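Local coordinates for protein inositol-1-monophosphatase (Nostoc sp., PDB 5ZHH) that probably hydrolyses inositol monophosphates to free inositol and phosphate, as a magnesium-dependent phosphatase of the inositol monophosphatase family, at residues N80-A85 with L108-V113; G112-G117 with A218-L223; L68-G73 with S212-V217; N3-L8 with L127-A132; T12-A17 with A52-I57. All blocks are in the same frame, centred on the assembly; numbering follows the deposited sequence.

How the interactions relate
Four of the five contacts reach the large mixed sheet. Interaction 1 pairs strands 82-90 and 103-110. A tight turn then leads into strand 113-121, where interaction 2 begins, its centre about 10 Å away. Helix 213-225 serves interactions 2 and 3, and helix 3-25 serves 4 and 5. Interaction 5 is nested within the chain loop closed by interaction 4, as is interaction 1, and interactions 2 and 4 cross. A probable backbone hydrogen bond from G117 to G130 joins interactions 2 and 4. Interactions 4 and 5 also touch the second subunit. Together they show one sheet with helices packed against it, and a rim near probable metal-binding carboxylates at interaction 3.

Interaction 1 of 5, residues N80-A85 with L108-V113; sequences NEYLWA and LLINGV
E81 meets N111 where strands 82-90 and 103-110 pair antiparallel in the large mixed sheet of the inositol monophosphatase fold. N111 N donates to E81 O at 2.9 Å. A water accepts from G112 N and sits 3.1 Å from E81 O. The extended E81 side chain brings CG to 3.5 Å from N111 OD1. Just before it, N80 OD1 accepts from Y82 N and closes an Asx turn.

Y82 forms a non-hydrogen-bonded pair with I110. The two side chains run side by side and point the same way, with Y82 CD1 3.9 Å from I110 CG1.

L83 and L109 are the hydrogen-bonded pair. L83 N donates to L109 O at 3.0 Å, and L109 N donates to L83 O at 2.8 Å. Their side chains lie together on the other face of the sheet, L83 CD2 to L109 CD1. A type I' turn from I110 to V113 then sends the chain into strand 113-121.

W84 swings its indole beside its own backbone N (chi1 -69°), across the L108 side chain. W84 NE1 bonds to H65 ND1. The five-membered ring takes a CH-pi contact: L108 CD1 stands 3.7 Å from its centroid, 6° off the ring normal.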
# COMPACT_ATOMS: atom_id res chain seq x y z
N ASN A 80 27.62 -29.50 -5.33
CA ASN A 80 26.69 -29.53 -6.46
C ASN A 80 26.86 -28.28 -7.32
O ASN A 80 27.18 -27.20 -6.83
CB ASN A 80 25.25 -29.63 -5.94
CG ASN A 80 24.22 -29.92 -7.03
OD1 ASN A 80 24.27 -29.38 -8.14
ND2 ASN A 80 23.26 -30.78 -6.70
N GLU A 81 26.62 -28.45 -8.62
CA GLU A 81 26.63 -27.30 -9.51
C GLU A 81 25.64 -26.24 -9.04
O GLU A 81 25.92 -25.04 -9.13
CB GLU A 81 26.31 -27.74 -10.94
CG GLU A 81 26.23 -26.60 -11.93
CD GLU A 81 25.86 -27.07 -13.33
OE1 GLU A 81 25.35 -28.20 -13.47
OE2 GLU A 81 26.11 -26.31 -14.29
N TYR A 82 24.49 -26.66 -8.53
CA TYR A 82 23.44 -25.75 -8.08
C TYR A 82 23.30 -25.84 -6.57
O TYR A 82 23.00 -26.91 -6.03
CB TYR A 82 22.11 -26.07 -8.76
CG TYR A 82 22.16 -25.93 -10.26
CD1 TYR A 82 22.28 -24.68 -10.86
CD2 TYR A 82 22.09 -27.04 -11.09
CE1 TYR A 82 22.33 -24.54 -12.23
CE2 TYR A 82 22.14 -26.91 -12.46
CZ TYR A 82 22.25 -25.66 -13.03
OH TYR A 82 22.30 -25.52 -14.39
N LEU A 83 23.51 -24.71 -5.89
CA LEU A 83 23.42 -24.64 -4.44
C LEU A 83 22.65 -23.38 -4.07
O LEU A 83 23.11 -22.27 -4.35
CB LEU A 83 24.81 -24.63 -3.79
CG LEU A 83 24.81 -24.56 -2.26
CD1 LEU A 83 24.13 -25.79 -1.68
CD2 LEU A 83 26.23 -24.43 -1.71
N TRP A 84 21.49 -23.56 -3.44
CA TRP A 84 20.66 -22.44 -3.01
C TRP A 84 21.07 -22.03 -1.60
O TRP A 84 21.18 -22.88 -0.71
CB TRP A 84 19.18 -22.80 -3.04
CG TRP A 84 18.61 -22.99 -4.41
CD1 TRP A 84 18.58 -24.15 -5.12
CD2 TRP A 84 17.99 -21.99 -5.23
NE1 TRP A 84 17.98 -23.93 -6.34
CE2 TRP A 84 17.61 -22.62 -6.43
CE3 TRP A 84 17.73 -20.62 -5.07
CZ2 TRP A 84 16.98 -21.93 -7.47
CZ3 TRP A 84 17.09 -19.94 -6.10
CH2 TRP A 84 16.73 -20.60 -7.29
N ALA A 85 21.33 -20.74 -1.41
CA ALA A 85 21.68 -20.18 -0.11
C ALA A 85 20.47 -19.40 0.38
O ALA A 85 20.15 -18.33 -0.16
CB ALA A 85 22.92 -19.29 -0.22
N LEU A 108 21.05 -18.19 -5.44
CA LEU A 108 21.51 -19.41 -6.09
C LEU A 108 22.97 -19.25 -6.46
O LEU A 108 23.32 -18.30 -7.17
CB LEU A 108 20.66 -19.75 -7.32
CG LEU A 108 21.22 -20.92 -8.15
CD1 LEU A 108 21.23 -22.20 -7.31
CD2 LEU A 108 20.42 -21.13 -9.43
N LEU A 109 23.80 -20.17 -5.99
CA LEU A 109 25.19 -20.29 -6.39
C LEU A 109 25.29 -21.32 -7.51
O LEU A 109 24.81 -22.46 -7.36
CB LEU A 109 26.08 -20.71 -5.21
CG LEU A 109 26.17 -19.82 -3.98
CD1 LEU A 109 26.61 -20.63 -2.77
CD2 LEU A 109 27.15 -18.66 -4.22
N ILE A 110 25.90 -20.93 -8.62
CA ILE A 110 26.20 -21.85 -9.72
C ILE A 110 27.71 -22.02 -9.75
O ILE A 110 28.45 -21.06 -10.01
CB ILE A 110 25.64 -21.35 -11.05
CG1 ILE A 110 24.12 -21.19 -10.94
CG2 ILE A 110 26.01 -22.31 -12.17
CD1 ILE A 110 23.44 -20.68 -12.19
N ASN A 111 28.16 -23.24 -9.45
CA ASN A 111 29.59 -23.53 -9.30
C ASN A 111 30.22 -22.57 -8.29
O ASN A 111 31.33 -22.07 -8.49
CB ASN A 111 30.30 -23.48 -10.65
CG ASN A 111 29.78 -24.54 -11.62
OD1 ASN A 111 29.55 -25.69 -11.25
ND2 ASN A 111 29.56 -24.13 -12.87
N GLY A 112 29.50 -22.32 -7.20
CA GLY A 112 29.97 -21.47 -6.12
C GLY A 112 29.94 -19.98 -6.37
O GLY A 112 30.51 -19.23 -5.57
N VAL A 113 29.28 -19.52 -7.44
CA VAL A 113 29.25 -18.12 -7.81
C VAL A 113 27.81 -17.64 -7.73
O VAL A 113 26.92 -18.27 -8.29
CB VAL A 113 29.81 -17.87 -9.23
CG1 VAL A 113 29.78 -16.38 -9.55
CG2 VAL A 113 31.23 -18.42 -9.33
O HOH W 1 27.26 -23.96 -6.50

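Interaction 2 of 5, residues G112-G117 with A218-L223; sequences GVPQVG and AGVILL
The flat groups here are peptide units, and I221 lies over two of them. Its CG2 stands almost straight above the peptide joining V116 and G117, 3.5 Å from G117 N. Its CG1 stands over the next peptide back, 3.6 Å from Q115 O. The third flat group is the Q115 amide. Q115 NE2 donates to P114 O at 2.9 Å, with the acceptor near the amide plane. The amide nitrogen itself sits above the P114 carbonyl plane, so it is not on a lone pair.

The arrangement is a helix laid across a sheet strand. Helix residues 218-223 cross strand residues 113-117 at 94°, with these local axes 6.4 Å apart at their closest. Q115 and V116 both face L108 of strand 103-110, which makes a classic beta bulge at this point. V116 turns away from the helix, toward L4, F7 and L8 of helix 3-25. The strand is therefore held between helices on its two faces.

I221 has CG1 anti to the backbone N (chi1 -178°), which spreads its two branches along the strand backbone. CD1 reaches on to P114 O at 3.7 Å. V220 comes to the P114 ring obliquely, CG1 to CG 4.0 Å. No hydrogen bond joins the two segments. The contact is buried and rests on apolar groups against backbone. G117 has no side chain, and the helix comes close there. A218 CB rests 3.7 Å from G117 CA.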
# COMPACT_ATOMS: atom_id res chain seq x y z
N GLY A 112 29.50 -22.32 -7.20
CA GLY A 112 29.97 -21.47 -6.12
C GLY A 112 29.94 -19.98 -6.37
O GLY A 112 30.51 -19.23 -5.57
N VAL A 113 29.28 -19.52 -7.44
CA VAL A 113 29.25 -18.12 -7.81
C VAL A 113 27.81 -17.64 -7.73
O VAL A 113 26.92 -18.27 -8.29
CB VAL A 113 29.81 -17.87 -9.23
CG1 VAL A 113 29.78 -16.38 -9.55
CG2 VAL A 113 31.23 -18.42 -9.33
N PRO A 114 27.53 -16.52 -7.05
CA PRO A 114 26.16 -16.00 -7.00
C PRO A 114 25.66 -15.60 -8.39
O PRO A 114 26.29 -14.80 -9.09
CB PRO A 114 26.27 -14.78 -6.08
CG PRO A 114 27.53 -15.02 -5.27
CD PRO A 114 28.46 -15.75 -6.20
N GLN A 115 24.51 -16.15 -8.78
CA GLN A 115 23.96 -15.90 -10.11
C GLN A 115 22.49 -15.53 -10.13
O GLN A 115 22.04 -14.96 -11.13
CB GLN A 115 24.17 -17.13 -11.02
CG GLN A 115 25.62 -17.39 -11.39
CD GLN A 115 26.16 -16.40 -12.42
OE1 GLN A 115 26.04 -16.62 -13.62
NE2 GLN A 115 26.77 -15.33 -11.94
N VAL A 116 21.72 -15.88 -9.10
CA VAL A 116 20.31 -15.51 -9.01
C VAL A 116 20.04 -15.03 -7.59
O VAL A 116 20.47 -15.67 -6.62
CB VAL A 116 19.37 -16.68 -9.35
CG1 VAL A 116 17.91 -16.24 -9.23
CG2 VAL A 116 19.65 -17.21 -10.75
N GLY A 117 19.31 -13.93 -7.47
CA GLY A 117 19.02 -13.41 -6.15
C GLY A 117 17.65 -12.76 -6.03
O GLY A 117 17.25 -11.97 -6.88
N ALA A 218 22.23 -13.70 -2.41
CA ALA A 218 21.23 -13.02 -3.24
C ALA A 218 21.60 -11.56 -3.48
O ALA A 218 21.49 -11.07 -4.61
CB ALA A 218 19.85 -13.12 -2.59
N GLY A 219 22.05 -10.87 -2.43
CA GLY A 219 22.38 -9.46 -2.56
C GLY A 219 23.59 -9.20 -3.43
O GLY A 219 23.68 -8.16 -4.08
N VAL A 220 24.54 -10.14 -3.46
CA VAL A 220 25.76 -9.94 -4.24
C VAL A 220 25.43 -9.84 -5.73
O VAL A 220 25.88 -8.92 -6.42
CB VAL A 220 26.78 -11.04 -3.94
CG1 VAL A 220 27.86 -11.08 -5.02
CG2 VAL A 220 27.43 -10.81 -2.57
N ILE A 221 24.64 -10.79 -6.25
CA ILE A 221 24.33 -10.75 -7.68
C ILE A 221 23.39 -9.59 -7.99
O ILE A 221 23.53 -8.94 -9.03
CB ILE A 221 23.77 -12.11 -8.16
CG1 ILE A 221 23.50 -12.06 -9.67
CG2 ILE A 221 22.50 -12.49 -7.43
CD1 ILE A 221 24.74 -11.78 -10.52
N LEU A 222 22.45 -9.30 -7.09
CA LEU A 222 21.60 -8.13 -7.24
C LEU A 222 22.43 -6.87 -7.40
O LEU A 222 22.20 -6.07 -8.32
CB LEU A 222 20.68 -7.99 -6.03
CG LEU A 222 19.70 -6.81 -6.07
CD1 LEU A 222 18.56 -7.14 -7.04
CD2 LEU A 222 19.16 -6.49 -4.68
N LEU A 223 23.41 -6.68 -6.52
CA LEU A 223 24.22 -5.47 -6.56
C LEU A 223 25.07 -5.43 -7.82
O LEU A 223 25.17 -4.39 -8.47
CB LEU A 223 25.10 -5.40 -5.31
CG LEU A 223 26.13 -4.26 -5.27
CD1 LEU A 223 25.42 -2.94 -5.45
CD2 LEU A 223 26.87 -4.27 -3.94

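Interaction 3 of 5, residues L68-G73 with S212-V217; sequences LAEESG and SPWDVV
W214 has its CG between the backbone N and the carbonyl carbon, with chi1 at 44°. This swings the indole out from helix 213-225 toward segment 68-73. E70 has CG anti to the backbone N (chi1 179°) and an extended chain, which passes the indole at about a right angle.

The indole is sandwiched. One face takes the A69-E70 backbone, with A69 C about 3.9 Å above the ring plane. Over the same face as A69 C, E70 CB comes within 3.4 Å of W214 CZ2. On the opposite face lies S212 CB, about 3.3 Å from the plane, with P213 CD farther off. L68 CG comes in at the edge, in plane, 4.0 Å from W214 CE3. L68 also reaches past the indole to P213, with CD2 3.9 Å from P213 CB.

The helix start has its own bonds. S212 N donates to D215 OD2 at 3.2 Å, meeting that oxygen from above the carboxylate plane. D215 N in turn donates to S212 O. P213 O accepts from both V216 N and V217 N.

Outside the segments, W214 packs on D87, and D215 lies close to D87 and D90. Such a carboxylate cluster is consistent with the magnesium site known in relatives. The contact joins segment 68-73, which runs on from strand 66-69, to the first turn of helix 213-225.

No hydrogen bond spans the two segments; E70 OE1 stays 4.1 Å from W214 NE1. The fit thus rests on van der Waals contact with a ring gripped on two faces and an edge, which limits how the indole can turn.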
# COMPACT_ATOMS: atom_id res chain seq x y z
N LEU A 68 21.62 -24.78 0.95
CA LEU A 68 22.36 -24.33 2.12
C LEU A 68 21.49 -23.40 2.95
O LEU A 68 20.98 -22.39 2.44
CB LEU A 68 23.66 -23.62 1.73
CG LEU A 68 24.52 -23.19 2.93
CD1 LEU A 68 25.02 -24.40 3.71
CD2 LEU A 68 25.68 -22.34 2.46
N ALA A 69 21.32 -23.72 4.24
CA ALA A 69 20.57 -22.85 5.14
C ALA A 69 21.06 -23.07 6.57
O ALA A 69 21.62 -24.12 6.90
CB ALA A 69 19.06 -23.11 5.06
N GLU A 70 20.84 -22.06 7.42
CA GLU A 70 21.33 -22.14 8.79
C GLU A 70 20.63 -23.24 9.58
O GLU A 70 21.28 -24.07 10.22
CB GLU A 70 21.16 -20.79 9.49
CG GLU A 70 21.62 -20.80 10.95
CD GLU A 70 21.58 -19.41 11.58
OE1 GLU A 70 20.79 -18.57 11.12
OE2 GLU A 70 22.36 -19.17 12.53
N GLU A 71 19.29 -23.26 9.54
CA GLU A 71 18.54 -24.19 10.39
C GLU A 71 18.52 -25.60 9.81
O GLU A 71 18.95 -26.56 10.46
CB GLU A 71 17.12 -23.66 10.61
CG GLU A 71 16.30 -24.53 11.55
CD GLU A 71 16.98 -24.69 12.91
OE1 GLU A 71 17.38 -23.64 13.51
OE2 GLU A 71 17.14 -25.86 13.37
N SER A 72 18.01 -25.73 8.58
CA SER A 72 17.95 -27.04 7.94
C SER A 72 19.32 -27.59 7.59
O SER A 72 19.43 -28.78 7.29
CB SER A 72 17.07 -26.97 6.69
OG SER A 72 17.52 -25.97 5.80
N GLY A 73 20.36 -26.76 7.62
CA GLY A 73 21.71 -27.23 7.39
C GLY A 73 22.05 -27.42 5.93
O GLY A 73 21.65 -26.63 5.07
N SER A 212 27.27 -14.70 6.92
CA SER A 212 27.08 -16.06 6.44
C SER A 212 26.65 -16.04 4.98
O SER A 212 26.13 -15.04 4.48
CB SER A 212 26.01 -16.76 7.29
OG SER A 212 26.42 -16.86 8.64
N PRO A 213 26.85 -17.15 4.26
CA PRO A 213 26.51 -17.15 2.83
C PRO A 213 25.06 -16.80 2.55
O PRO A 213 24.78 -16.00 1.64
CB PRO A 213 26.83 -18.59 2.40
CG PRO A 213 27.86 -19.05 3.36
CD PRO A 213 27.51 -18.41 4.67
N TRP A 214 24.12 -17.33 3.34
CA TRP A 214 22.72 -17.05 3.07
C TRP A 214 22.38 -15.58 3.30
O TRP A 214 21.37 -15.11 2.77
CB TRP A 214 21.83 -17.94 3.94
CG TRP A 214 22.29 -18.03 5.35
CD1 TRP A 214 22.01 -17.16 6.36
CD2 TRP A 214 23.11 -19.05 5.92
NE1 TRP A 214 22.61 -17.57 7.53
CE2 TRP A 214 23.29 -18.74 7.28
CE3 TRP A 214 23.71 -20.21 5.40
CZ2 TRP A 214 24.05 -19.54 8.13
CZ3 TRP A 214 24.46 -21.00 6.25
CH2 TRP A 214 24.62 -20.66 7.60
N ASP A 215 23.22 -14.85 4.03
CA ASP A 215 22.99 -13.41 4.21
C ASP A 215 23.31 -12.61 2.95
O ASP A 215 22.75 -11.52 2.77
CB ASP A 215 23.85 -12.85 5.35
CG ASP A 215 23.49 -13.41 6.73
OD1 ASP A 215 22.31 -13.75 6.97
OD2 ASP A 215 24.40 -13.46 7.59
N VAL A 216 24.22 -13.09 2.10
CA VAL A 216 24.81 -12.21 1.10
C VAL A 216 24.66 -12.71 -0.34
O VAL A 216 24.78 -11.89 -1.26
CB VAL A 216 26.30 -11.95 1.40
CG1 VAL A 216 26.46 -11.32 2.79
CG2 VAL A 216 27.12 -13.22 1.29
N VAL A 217 24.42 -14.00 -0.58
CA VAL A 217 24.49 -14.52 -1.95
C VAL A 217 23.49 -13.81 -2.85
O VAL A 217 23.85 -13.33 -3.94
CB VAL A 217 24.28 -16.05 -1.96
CG1 VAL A 217 23.97 -16.54 -3.37
CG2 VAL A 217 25.51 -16.75 -1.41

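Interaction 4 of 5, residues N3-L8 with L127-A132; sequences NLQTFL and LFRGAA
L4 and L8 are the bumps that helix 3-25 sets against strand 126-131. They sit one helical turn apart, and the small side chains of A131 and A132 leave room for them. L4 keeps CG beside its backbone N (chi1 -68°) and extends CD1 to the end of the strand. There CD1 lies 3.7 Å from A132 CB and 3.5 Å from A132 O.

L8 rests on the helix-facing side of the strand with both branches. CD1 rests 3.9 Å from G130 O, close to R129 CB as well. CD2 meets A131 CB at 4.2 Å on one hand and R129 NH2 at 3.9 Å on the other. The R129 chain bends at chi3 and crosses L8 at about a right angle, walling that end of the fit.

Polar groups close the border. A water in the plane of the guanidinium accepts from R129 NH2 at 2.7 Å and from Q5 NE2 at 3.1 Å. Q5 NE2 also donates to D9 OD1, and R129 NE bonds to T12 OG1. The T12 bond, and the water shared with Q5, tie the arginine to the helix that carries L8.

Locally the helix and strand run nearly antiparallel, at 154°. L4 also touches V116 of strand 113-121 and I110 of strand 103-110, so the helix lies over several strands of the sheet. Beyond it, R129 packs on E13 of the second subunit.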
# COMPACT_ATOMS: atom_id res chain seq x y z
N ASN A 3 17.41 -19.60 -19.02
CA ASN A 3 17.84 -20.60 -18.05
C ASN A 3 17.84 -20.00 -16.65
O ASN A 3 17.19 -20.51 -15.74
CB ASN A 3 19.23 -21.11 -18.43
CG ASN A 3 19.56 -22.48 -17.84
OD1 ASN A 3 18.91 -22.92 -16.89
ND2 ASN A 3 20.58 -23.13 -18.39
N LEU A 4 18.49 -18.84 -16.50
CA LEU A 4 18.50 -18.14 -15.22
C LEU A 4 17.14 -17.54 -14.92
O LEU A 4 16.77 -17.39 -13.74
CB LEU A 4 19.59 -17.07 -15.21
CG LEU A 4 20.99 -17.69 -15.23
CD1 LEU A 4 22.07 -16.61 -15.24
CD2 LEU A 4 21.17 -18.63 -14.06
N GLN A 5 16.39 -17.15 -15.96
CA GLN A 5 15.06 -16.59 -15.76
C GLN A 5 14.13 -17.60 -15.10
O GLN A 5 13.30 -17.25 -14.26
CB GLN A 5 14.49 -16.12 -17.10
CG GLN A 5 13.15 -15.42 -16.99
CD GLN A 5 13.29 -14.03 -16.39
OE1 GLN A 5 14.01 -13.19 -16.92
NE2 GLN A 5 12.59 -13.79 -15.28
N THR A 6 14.25 -18.88 -15.48
CA THR A 6 13.45 -19.92 -14.84
C THR A 6 13.79 -20.02 -13.35
O THR A 6 12.88 -20.11 -12.51
CB THR A 6 13.69 -21.26 -15.54
OG1 THR A 6 13.16 -21.18 -16.87
CG2 THR A 6 13.01 -22.40 -14.79
N PHE A 7 15.08 -19.98 -13.01
CA PHE A 7 15.47 -19.98 -11.60
C PHE A 7 14.93 -18.76 -10.89
O PHE A 7 14.42 -18.86 -9.76
CB PHE A 7 17.00 -20.00 -11.48
CG PHE A 7 17.63 -21.23 -12.06
CD1 PHE A 7 16.97 -22.44 -12.03
CD2 PHE A 7 18.89 -21.16 -12.64
CE1 PHE A 7 17.56 -23.58 -12.57
CE2 PHE A 7 19.48 -22.30 -13.18
CZ PHE A 7 18.81 -23.50 -13.14
N LEU A 8 15.02 -17.59 -11.53
CA LEU A 8 14.57 -16.35 -10.92
C LEU A 8 13.06 -16.34 -10.71
O LEU A 8 12.57 -15.81 -9.69
CB LEU A 8 15.01 -15.17 -11.79
CG LEU A 8 14.57 -13.78 -11.34
CD1 LEU A 8 15.16 -13.48 -9.97
CD2 LEU A 8 14.97 -12.72 -12.36
N LEU A 127 10.34 -5.89 -3.29
CA LEU A 127 10.80 -7.13 -3.90
C LEU A 127 12.01 -6.81 -4.79
O LEU A 127 11.86 -6.17 -5.83
CB LEU A 127 9.67 -7.76 -4.71
CG LEU A 127 10.00 -9.01 -5.52
CD1 LEU A 127 10.41 -10.13 -4.57
CD2 LEU A 127 8.78 -9.43 -6.38
N PHE A 128 13.20 -7.23 -4.36
CA PHE A 128 14.42 -7.01 -5.12
C PHE A 128 14.76 -8.29 -5.88
O PHE A 128 14.77 -9.38 -5.29
CB PHE A 128 15.58 -6.61 -4.21
CG PHE A 128 15.35 -5.31 -3.46
CD1 PHE A 128 14.69 -5.31 -2.24
CD2 PHE A 128 15.79 -4.11 -3.98
CE1 PHE A 128 14.46 -4.12 -1.55
CE2 PHE A 128 15.59 -2.91 -3.29
CZ PHE A 128 14.91 -2.92 -2.08
N ARG A 129 15.05 -8.16 -7.17
CA ARG A 129 15.28 -9.32 -8.01
C ARG A 129 16.45 -9.05 -8.95
O ARG A 129 16.54 -7.97 -9.54
CB ARG A 129 14.03 -9.70 -8.81
CG ARG A 129 12.91 -10.28 -7.96
CD ARG A 129 11.56 -10.21 -8.67
NE ARG A 129 11.50 -10.94 -9.93
CZ ARG A 129 11.55 -10.36 -11.12
NH1 ARG A 129 11.68 -9.04 -11.20
NH2 ARG A 129 11.47 -11.08 -12.23
N GLY A 130 17.33 -10.04 -9.08
CA GLY A 130 18.45 -9.92 -9.99
C GLY A 130 18.94 -11.28 -10.41
O GLY A 130 18.85 -12.26 -9.66
N ALA A 131 19.47 -11.35 -11.63
CA ALA A 131 20.10 -12.56 -12.14
C ALA A 131 21.13 -12.17 -13.18
O ALA A 131 20.97 -11.16 -13.88
CB ALA A 131 19.06 -13.53 -12.73
N ALA A 132 22.19 -12.97 -13.28
CA ALA A 132 23.29 -12.66 -14.19
C ALA A 132 22.79 -12.41 -15.60
O ALA A 132 22.09 -13.24 -16.19
CB ALA A 132 24.29 -13.82 -14.18
O HOH W 2 12.00 -10.79 -14.90

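Interaction 5 of 5, residues T12-A17 with A52-I57; sequences TEAALA and AVVLEI
I57 of helix 44-61 reaches across to helix 3-25 and fills the step between A14 and A17. Its CB starts 4.2 Å from A14 CB. The CG2 branch stays beside the same alanine, 3.9 Å from A14 CB. CG1 lies beside the I57 backbone N (chi1 -67°), and an extended chi2 carries the chain onward. CD1 at the tip then meets three groups: A14 CA at 3.7 Å, A17 CB at 3.8 Å and, more loosely, E13 O.

V53, one turn earlier, meets the other end of the step. V53 CG1 lies 3.7 Å from A17 CB. V54 stands to the side of A14, with CG2 4.1 Å from A14 O.

The two helices run nearly antiparallel, at 157°, with local axes 8.7 Å apart. Small alanines on one helix facing branched side chains on the other allow this spacing. The pair forms a helical layer over the large sheet: A14 and V54 both touch I106 of strand 103-110, and A15 touches V118 of strand 113-121. E13, at the side, makes a salt bridge to R140 of the second subunit.

Between the segments there is no hydrogen bond or ion pair, only methyl groups, the I57 CB methine and backbone atoms. The contact is buried, so it rests on shape fit and the exclusion of water rather than on directional bonds.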
# COMPACT_ATOMS: atom_id res chain seq x y z
N THR A 12 11.44 -16.04 -6.97
CA THR A 12 10.53 -14.94 -6.67
C THR A 12 9.26 -15.45 -5.99
O THR A 12 8.83 -14.90 -4.97
CB THR A 12 10.18 -14.19 -7.96
OG1 THR A 12 11.38 -13.69 -8.56
CG2 THR A 12 9.27 -13.02 -7.65
N GLU A 13 8.66 -16.51 -6.53
CA GLU A 13 7.45 -17.05 -5.92
C GLU A 13 7.74 -17.63 -4.54
O GLU A 13 6.94 -17.47 -3.61
CB GLU A 13 6.81 -18.10 -6.84
CG GLU A 13 5.63 -18.87 -6.23
CD GLU A 13 4.38 -18.02 -5.96
OE1 GLU A 13 4.32 -16.86 -6.43
OE2 GLU A 13 3.45 -18.52 -5.30
N ALA A 14 8.91 -18.25 -4.37
CA ALA A 14 9.28 -18.74 -3.04
C ALA A 14 9.42 -17.59 -2.05
O ALA A 14 8.97 -17.69 -0.91
CB ALA A 14 10.57 -19.56 -3.12
N ALA A 15 10.02 -16.48 -2.49
CA ALA A 15 10.19 -15.33 -1.61
C ALA A 15 8.86 -14.70 -1.24
O ALA A 15 8.65 -14.31 -0.08
CB ALA A 15 11.10 -14.30 -2.28
N LEU A 16 7.96 -14.56 -2.22
CA LEU A 16 6.66 -13.96 -1.94
C LEU A 16 5.81 -14.86 -1.05
O LEU A 16 5.12 -14.37 -0.14
CB LEU A 16 5.93 -13.67 -3.25
CG LEU A 16 6.60 -12.60 -4.11
CD1 LEU A 16 5.86 -12.43 -5.43
CD2 LEU A 16 6.68 -11.27 -3.35
N ALA A 17 5.84 -16.17 -1.29
CA ALA A 17 5.07 -17.08 -0.46
C ALA A 17 5.58 -17.06 0.98
O ALA A 17 4.78 -17.01 1.93
CB ALA A 17 5.13 -18.50 -1.03
N ALA A 52 10.17 -23.70 5.77
CA ALA A 52 9.43 -24.83 5.21
C ALA A 52 8.78 -24.46 3.88
O ALA A 52 8.79 -25.26 2.94
CB ALA A 52 8.38 -25.33 6.20
N VAL A 53 8.21 -23.26 3.79
CA VAL A 53 7.60 -22.80 2.55
C VAL A 53 8.65 -22.67 1.45
O VAL A 53 8.43 -23.10 0.31
CB VAL A 53 6.86 -21.47 2.78
CG1 VAL A 53 6.52 -20.81 1.46
CG2 VAL A 53 5.59 -21.72 3.57
N VAL A 54 9.80 -22.06 1.76
CA VAL A 54 10.85 -21.89 0.76
C VAL A 54 11.36 -23.24 0.28
O VAL A 54 11.50 -23.49 -0.92
CB VAL A 54 12.00 -21.03 1.31
CG1 VAL A 54 13.12 -20.95 0.28
CG2 VAL A 54 11.52 -19.63 1.64
N LEU A 55 11.67 -24.14 1.23
CA LEU A 55 12.24 -25.43 0.86
C LEU A 55 11.28 -26.23 -0.00
O LEU A 55 11.68 -26.80 -1.02
CB LEU A 55 12.62 -26.21 2.12
CG LEU A 55 13.80 -25.66 2.91
CD1 LEU A 55 14.12 -26.54 4.10
CD2 LEU A 55 14.99 -25.53 2.00
N GLU A 56 10.00 -26.25 0.37
CA GLU A 56 9.04 -27.03 -0.40
C GLU A 56 8.99 -26.57 -1.85
O GLU A 56 8.98 -27.40 -2.77
CB GLU A 56 7.66 -26.94 0.25
CG GLU A 56 6.65 -27.95 -0.29
CD GLU A 56 6.02 -27.50 -1.60
OE1 GLU A 56 5.92 -26.28 -1.82
OE2 GLU A 56 5.63 -28.38 -2.40
N ILE A 57 8.99 -25.26 -2.08
CA ILE A 57 8.90 -24.74 -3.44
C ILE A 57 10.17 -25.06 -4.22
O ILE A 57 10.11 -25.58 -5.34
CB ILE A 57 8.62 -23.22 -3.42
CG1 ILE A 57 7.22 -22.96 -2.85
CG2 ILE A 57 8.80 -22.61 -4.81
CD1 ILE A 57 6.92 -21.49 -2.57